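Local coordinates for cytochrome c, putative (Shewanella oneidensis, PDB 1SP3), which binds eight c-type hemes, each tied covalently through cysteines, and probably works as a respiratory oxidoreductase that reduces tetrathionate, at residues Asp264-His269 with Trp280-Lys285; Gln407-Asn412 with Gly418-Trp423. All coordinates share one frame; numbering follows the deposited sequence.

Contact 1 (Asp264-His269 with Trp280-Lys285)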
loop_
_atom_site.group_PDB
_atom_site.type_symbol
_atom_site.label_atom_id
_atom_site.label_comp_id
_atom_site.label_asym_id
_atom_site.label_seq_id
_atom_site.Cartn_x
_atom_site.Cartn_y
_atom_site.Cartn_z
ATOM N N ASP A 264 21.006 -11.622 3.237
ATOM C CA ASP A 264 21.344 -10.289 3.772
ATOM C C ASP A 264 22.155 -10.350 5.065
ATOM O O ASP A 264 22.042 -11.337 5.786
ATOM C CB ASP A 264 19.949 -9.704 4.313
ATOM C CG ASP A 264 19.684 -8.277 3.884
ATOM O OD1 ASP A 264 20.269 -7.330 4.454
ATOM O OD2 ASP A 264 18.861 -7.977 2.996
ATOM N N GLN A 265 22.792 -9.231 5.442
ATOM C CA GLN A 265 23.040 -8.906 6.886
ATOM C C GLN A 265 21.899 -9.247 7.899
ATOM O O GLN A 265 22.149 -9.527 9.082
ATOM C CB GLN A 265 23.343 -7.438 7.165
ATOM C CG GLN A 265 23.628 -6.524 6.039
ATOM C CD GLN A 265 23.469 -5.045 6.481
ATOM O OE1 GLN A 265 22.951 -4.201 5.713
ATOM N NE2 GLN A 265 23.896 -4.742 7.725
ATOM N N TYR A 266 20.663 -9.176 7.444
ATOM C CA TYR A 266 19.543 -9.297 8.321
ATOM C C TYR A 266 18.777 -10.590 8.137
ATOM O O TYR A 266 17.616 -10.656 8.564
ATOM C CB TYR A 266 18.554 -8.163 8.004
ATOM C CG TYR A 266 19.096 -6.730 8.046
ATOM C CD1 TYR A 266 19.173 -5.964 6.885
ATOM C CD2 TYR A 266 19.482 -6.146 9.248
ATOM C CE1 TYR A 266 19.656 -4.634 6.911
ATOM C CE2 TYR A 266 19.963 -4.823 9.300
ATOM C CZ TYR A 266 20.016 -4.078 8.117
ATOM O OH TYR A 266 20.483 -2.780 8.137
ATOM N N GLY A 267 19.356 -11.580 7.466
ATOM C CA GLY A 267 18.685 -12.861 7.208
ATOM C C GLY A 267 17.566 -12.828 6.179
ATOM O O GLY A 267 16.776 -13.814 6.083
ATOM N N LYS A 268 17.440 -11.710 5.442
ATOM C CA LYS A 268 16.537 -11.643 4.259
ATOM C C LYS A 268 17.200 -12.171 2.994
ATOM O O LYS A 268 18.339 -11.870 2.691
ATOM C CB LYS A 268 16.080 -10.213 3.911
ATOM C CG LYS A 268 15.512 -9.389 5.053
ATOM C CD LYS A 268 14.084 -10.046 5.444
ATOM C CE LYS A 268 13.190 -9.136 6.188
ATOM N NZ LYS A 268 11.924 -9.841 6.332
ATOM N N HIS A 269 16.391 -12.827 2.171
ATOM C CA HIS A 269 16.863 -13.377 0.925
ATOM C C HIS A 269 17.240 -12.296 -0.039
ATOM O O HIS A 269 16.548 -11.319 -0.129
ATOM C CB HIS A 269 15.816 -14.389 0.422
ATOM C CG HIS A 269 15.977 -15.734 1.077
ATOM N ND1 HIS A 269 17.115 -16.511 0.902
ATOM C CD2 HIS A 269 15.196 -16.401 1.960
ATOM C CE1 HIS A 269 17.007 -17.614 1.631
ATOM N NE2 HIS A 269 15.857 -17.569 2.285
ATOM N N TRP A 280 17.278 -5.087 0.324
ATOM C CA TRP A 280 16.579 -4.688 1.461
ATOM C C TRP A 280 17.320 -3.584 2.087
ATOM O O TRP A 280 18.547 -3.502 1.927
ATOM C CB TRP A 280 16.564 -5.838 2.439
ATOM C CG TRP A 280 15.790 -7.027 1.916
ATOM C CD1 TRP A 280 16.264 -8.033 1.109
ATOM C CD2 TRP A 280 14.413 -7.332 2.190
ATOM N NE1 TRP A 280 15.239 -8.918 0.844
ATOM C CE2 TRP A 280 14.109 -8.536 1.532
ATOM C CE3 TRP A 280 13.404 -6.710 2.943
ATOM C CZ2 TRP A 280 12.823 -9.141 1.605
ATOM C CZ3 TRP A 280 12.104 -7.298 2.990
ATOM C CH2 TRP A 280 11.832 -8.490 2.335
ATOM N N GLU A 281 16.586 -2.723 2.816
ATOM C CA GLU A 281 17.212 -1.596 3.560
ATOM C C GLU A 281 16.421 -1.334 4.820
ATOM O O GLU A 281 15.178 -1.513 4.860
ATOM C CB GLU A 281 17.289 -0.339 2.730
ATOM C CG GLU A 281 18.397 0.610 3.189
ATOM C CD GLU A 281 18.407 1.984 2.502
ATOM O OE1 GLU A 281 18.026 2.074 1.301
ATOM O OE2 GLU A 281 18.823 2.984 3.188
ATOM N N LYS A 282 17.154 -0.969 5.884
ATOM C CA LYS A 282 16.530 -0.615 7.126
ATOM C C LYS A 282 16.890 0.887 7.429
ATOM O O LYS A 282 17.938 1.351 7.023
ATOM C CB LYS A 282 17.188 -1.523 8.162
ATOM C CG LYS A 282 16.339 -1.921 9.356
ATOM C CD LYS A 282 17.209 -2.413 10.556
ATOM C CE LYS A 282 17.129 -1.449 11.719
ATOM N NZ LYS A 282 17.190 -2.208 13.018
ATOM N N MET A 283 16.038 1.611 8.145
ATOM C CA MET A 283 16.317 2.977 8.525
ATOM C C MET A 283 16.491 3.880 7.257
ATOM O O MET A 283 17.591 4.434 6.983
ATOM C CB MET A 283 17.486 3.023 9.542
ATOM C CG MET A 283 17.453 4.281 10.431
ATOM S SD MET A 283 16.009 4.428 11.627
ATOM C CE MET A 283 16.564 5.959 12.269
ATOM N N VAL A 284 15.385 3.979 6.471
ATOM C CA VAL A 284 15.450 4.473 5.116
ATOM C C VAL A 284 15.009 5.932 5.027
ATOM O O VAL A 284 13.902 6.302 5.548
ATOM C CB VAL A 284 14.585 3.601 4.177
ATOM C CG1 VAL A 284 14.835 3.945 2.731
ATOM C CG2 VAL A 284 14.930 2.103 4.374
ATOM N N LYS A 285 15.833 6.750 4.389
ATOM C CA LYS A 285 15.392 8.077 4.077
ATOM C C LYS A 285 14.444 7.985 2.928
ATOM O O LYS A 285 14.625 7.239 1.929
ATOM C CB LYS A 285 16.556 8.963 3.673
ATOM C CG LYS A 285 17.595 9.145 4.800
ATOM C CD LYS A 285 18.831 9.836 4.248
ATOM C CE LYS A 285 19.803 10.129 5.436
ATOM N NZ LYS A 285 21.213 10.380 4.985
HETATM O O HOH W 1 19.506 -6.660 0.941
HETATM O O HOH W 2 20.220 -1.142 5.683
#
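Asp264 meets Trp280 first, setting its carboxylate across the start of the indole side chain. OD2 of Asp264 comes within 3.2 Å of CB of Trp280, and the carboxylate plane stands steeply to the ring plane. The same OD2 accepts a hydrogen bond from a water, and that water in turn accepts one from the backbone N of Trp280. The carboxylate is thus tied to the strand through solvent. Tyr266 reaches further along and lays its phenol end against Lys282. OH of Tyr266 is 3.5 Å from CB of Lys282, and CD of Lys282 runs past the ring near CE2. A second water links OH of Tyr266 to N of Lys282. Gly267 closes the type I turn begun at Asp264. Lys268 then covers one face of the indole. Its CB sits 3.4 Å from the centroid of the five-membered ring of Trp280, only 9° off the normal, a CH-pi contact. A bend at chi2 (-70°) carries the chain onward over the six-membered ring, where CE of Lys268 is 3.8 Å from CZ3 of Trp280. His269 ends the walk with its backbone: its O takes the indole N-H, with NE1 of Trp280 2.9 Å away and an N-H...O angle of 140°. The arrangement is a surface beta turn folded over a tryptophan at the end of strand 276-281, an antiparallel partner of strand 246-251 in the large mixed sheet.

Contact 2 (Gln407-Asn412 with Gly418-Trp423). With HEC (heme c), chain J.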
loop_
_atom_site.group_PDB
_atom_site.type_symbol
_atom_site.label_atom_id
_atom_site.label_comp_id
_atom_site.label_asym_id
_atom_site.label_seq_id
_atom_site.Cartn_x
_atom_site.Cartn_y
_atom_site.Cartn_z
ATOM N N GLN A 407 14.073 14.785 16.509
ATOM C CA GLN A 407 14.611 14.184 15.292
ATOM C C GLN A 407 13.967 14.665 13.982
ATOM O O GLN A 407 14.211 14.066 12.966
ATOM C CB GLN A 407 14.573 12.662 15.313
ATOM C CG GLN A 407 13.981 12.080 16.496
ATOM C CD GLN A 407 14.945 11.943 17.616
ATOM O OE1 GLN A 407 14.537 11.896 18.793
ATOM N NE2 GLN A 407 16.245 11.885 17.278
ATOM N N ALA A 408 13.202 15.742 14.013
ATOM C CA ALA A 408 12.719 16.378 12.772
ATOM C C ALA A 408 13.888 16.876 11.994
ATOM O O ALA A 408 14.876 17.244 12.604
ATOM C CB ALA A 408 11.748 17.553 13.050
ATOM N N LEU A 409 13.777 16.860 10.653
ATOM C CA LEU A 409 14.805 17.429 9.817
ATOM C C LEU A 409 15.025 18.870 10.296
ATOM O O LEU A 409 14.071 19.577 10.449
ATOM C CB LEU A 409 14.369 17.433 8.361
ATOM C CG LEU A 409 14.137 16.058 7.728
ATOM C CD1 LEU A 409 14.039 16.196 6.207
ATOM C CD2 LEU A 409 15.388 15.182 8.195
ATOM N N ASN A 410 16.273 19.262 10.580
ATOM C CA ASN A 410 16.545 20.657 10.885
ATOM C C ASN A 410 17.343 21.345 9.752
ATOM O O ASN A 410 17.660 20.697 8.758
ATOM C CB ASN A 410 17.203 20.794 12.265
ATOM C CG ASN A 410 16.440 21.818 13.220
ATOM O OD1 ASN A 410 16.003 22.909 12.804
ATOM N ND2 ASN A 410 16.315 21.447 14.515
ATOM N N CYS A 411 17.582 22.635 9.878
ATOM C CA CYS A 411 18.110 23.472 8.814
ATOM C C CYS A 411 19.218 22.818 8.065
ATOM O O CYS A 411 19.172 22.849 6.857
ATOM C CB CYS A 411 18.577 24.851 9.311
ATOM S SG CYS A 411 17.554 25.486 10.704
ATOM N N ASN A 412 20.158 22.192 8.790
ATOM C CA ASN A 412 21.344 21.558 8.180
ATOM C C ASN A 412 21.140 20.176 7.540
ATOM O O ASN A 412 22.037 19.647 6.827
ATOM C CB ASN A 412 22.542 21.581 9.109
ATOM C CG ASN A 412 23.095 22.943 9.267
ATOM O OD1 ASN A 412 23.789 23.429 8.413
ATOM N ND2 ASN A 412 22.733 23.611 10.351
ATOM N N GLY A 418 23.772 19.950 4.032
ATOM C CA GLY A 418 22.652 18.989 3.945
ATOM C C GLY A 418 22.389 18.458 2.545
ATOM O O GLY A 418 22.507 19.179 1.544
ATOM N N THR A 419 22.001 17.194 2.458
ATOM C CA THR A 419 21.663 16.580 1.160
ATOM C C THR A 419 20.251 16.003 1.067
ATOM O O THR A 419 19.928 15.310 0.059
ATOM C CB THR A 419 22.605 15.341 0.903
ATOM O OG1 THR A 419 22.784 14.623 2.166
ATOM C CG2 THR A 419 24.055 15.800 0.433
ATOM N N ARG A 420 19.413 16.173 2.100
ATOM C CA ARG A 420 18.064 15.602 1.973
ATOM C C ARG A 420 17.389 15.932 0.617
ATOM O O ARG A 420 16.740 15.076 0.025
ATOM C CB ARG A 420 17.234 16.092 3.140
ATOM C CG ARG A 420 17.594 15.382 4.422
ATOM C CD ARG A 420 17.050 13.927 4.481
ATOM N NE ARG A 420 17.295 13.276 5.795
ATOM C CZ ARG A 420 16.485 12.321 6.306
ATOM N NH1 ARG A 420 15.399 11.896 5.612
ATOM N NH2 ARG A 420 16.758 11.762 7.494
ATOM N N LEU A 421 17.510 17.159 0.109
ATOM C CA LEU A 421 16.630 17.548 -1.022
ATOM C C LEU A 421 17.509 17.691 -2.267
ATOM O O LEU A 421 18.648 18.160 -2.188
ATOM C CB LEU A 421 15.941 18.861 -0.773
ATOM C CG LEU A 421 14.916 18.864 0.379
ATOM C CD1 LEU A 421 14.051 20.075 0.243
ATOM C CD2 LEU A 421 13.986 17.622 0.460
ATOM N N ASP A 422 17.029 17.238 -3.402
ATOM C CA ASP A 422 17.876 17.391 -4.559
ATOM C C ASP A 422 17.396 18.655 -5.175
ATOM O O ASP A 422 16.421 18.624 -5.922
ATOM C CB ASP A 422 17.746 16.197 -5.485
ATOM C CG ASP A 422 18.298 14.916 -4.832
ATOM O OD1 ASP A 422 19.479 14.935 -4.247
ATOM O OD2 ASP A 422 17.597 13.843 -4.880
ATOM N N TRP A 423 18.051 19.773 -4.812
ATOM C CA TRP A 423 17.564 21.100 -5.254
ATOM C C TRP A 423 17.189 21.192 -6.773
ATOM O O TRP A 423 16.080 21.612 -7.118
ATOM C CB TRP A 423 18.568 22.163 -4.871
ATOM C CG TRP A 423 18.728 22.256 -3.344
ATOM C CD1 TRP A 423 19.852 21.992 -2.609
ATOM C CD2 TRP A 423 17.697 22.561 -2.389
ATOM N NE1 TRP A 423 19.620 22.211 -1.263
ATOM C CE2 TRP A 423 18.298 22.549 -1.097
ATOM C CE3 TRP A 423 16.318 22.904 -2.497
ATOM C CZ2 TRP A 423 17.575 22.878 0.079
ATOM C CZ3 TRP A 423 15.610 23.202 -1.328
ATOM C CH2 TRP A 423 16.250 23.198 -0.068
HETATM FE FE HEC J . 14.724 26.086 4.473
HETATM C CHA HEC J . 13.948 28.122 1.839
HETATM C CHB HEC J . 16.243 28.687 6.002
HETATM C CHC HEC J . 14.972 24.322 7.419
HETATM C CHD HEC J . 13.956 23.292 2.829
HETATM N NA HEC J . 14.995 28.066 4.003
HETATM C C1A HEC J . 14.669 28.690 2.840
HETATM C C2A HEC J . 15.251 30.043 2.848
HETATM C C3A HEC J . 15.888 30.202 4.012
HETATM C C4A HEC J . 15.724 28.955 4.750
HETATM C CMA HEC J . 16.708 31.433 4.513
HETATM C CAA HEC J . 15.107 31.033 1.668
HETATM C CBA HEC J . 13.687 31.602 1.721
HETATM C CGA HEC J . 13.469 32.512 2.936
HETATM O O1A HEC J . 14.004 33.695 2.960
HETATM O O2A HEC J . 12.703 32.048 3.861
HETATM N NB HEC J . 15.461 26.430 6.385
HETATM C C1B HEC J . 16.002 27.612 6.782
HETATM C C2B HEC J . 16.293 27.523 8.165
HETATM C C3B HEC J . 15.904 26.306 8.569
HETATM C C4B HEC J . 15.398 25.617 7.446
HETATM C CMB HEC J . 16.963 28.671 9.040
HETATM C CAB HEC J . 15.942 25.780 10.022
HETATM C CBB HEC J . 15.088 26.306 10.959
HETATM N NC HEC J . 14.566 24.190 5.052
HETATM C C1C HEC J . 14.743 23.610 6.282
HETATM C C2C HEC J . 14.580 22.190 6.182
HETATM C C3C HEC J . 14.337 21.922 4.903
HETATM C C4C HEC J . 14.311 23.169 4.160
HETATM C CMC HEC J . 14.724 21.203 7.371
HETATM C CAC HEC J . 14.044 20.574 4.134
HETATM C CBC HEC J . 13.081 19.614 4.290
HETATM N ND HEC J . 14.104 25.749 2.549
HETATM C C1D HEC J . 13.683 24.495 2.163
HETATM C C2D HEC J . 12.977 24.681 0.940
HETATM C C3D HEC J . 12.982 26.148 0.668
HETATM C C4D HEC J . 13.699 26.751 1.720
HETATM C CMD HEC J . 12.292 23.609 0.077
HETATM C CAD HEC J . 12.351 26.882 -0.514
HETATM C CBD HEC J . 11.000 27.473 -0.022
HETATM C CGD HEC J . 10.404 28.193 -1.191
HETATM O O1D HEC J . 10.382 27.704 -2.339
HETATM O O2D HEC J . 9.967 29.311 -1.005
#
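Arg420 crosses Leu409 at about a right angle and makes the side-chain contact between the two segments. CB of Arg420 leads to CG, which lies 4.1 Å from CD1 of Leu409. The chain bends at chi2 (-75°), and CD keeps to the same methyl. At NE the partner changes to the other methyl: CD2 of Leu409 is 3.6 Å from NE of Arg420. CD2 also rests over one face of the guanidinium, 3.6 Å from CZ, offset toward the rim. Beyond the segments, NH1 is hydrogen-bonded to Pro238 O and Tyr288 OH, and the group makes a cation-pi contact with Phe239. Cut back to an alanine, this position would probably leave the CD2 methyl of Leu409 without the guanidinium face it rests on and Pro238 O without its donor. The CXXCH heme-binding motif starts in the first segment at Cys411 and continues through Cys414 beyond it. Cys411 SG is bonded to heme CAB at 1.8 Å, the thioether link typical of c-type cytochromes. Leu409 and Asn410 turn backbone carbonyls to the same heme, O of Asn410 lying 3.3 Å from its CMC methyl. From the second segment, CD1 of Leu421 packs 3.9 Å from CAC of the heme. Trp423 meets it edge-on, CZ3 being 3.6 Å from CMD. At Gly418 the chain comes back beside Asn412, their CA atoms 5.1 Å apart.

The contacts follow one another along the chain, their centres about 23 Å apart. They share no element. Contact 1 lies at the surface and joins the loop before strand 271-272 to the end of strand 276-281. Contact 2 is partly buried and joins the segment that leads into and begins helix 411-414, with its heme-binding motif, to the loop that follows. In 264-269 with 280-285, waters and an indole N-H bond accompany aliphatic packing on rings. Between 407-412 and 418-423 there is no hydrogen bond; a leucine methyl lies on a guanidinium face, and both segments also pack on a covalently held heme. The two touch where CG of Lys285 packs 3.6 Å from NH1 of Arg420.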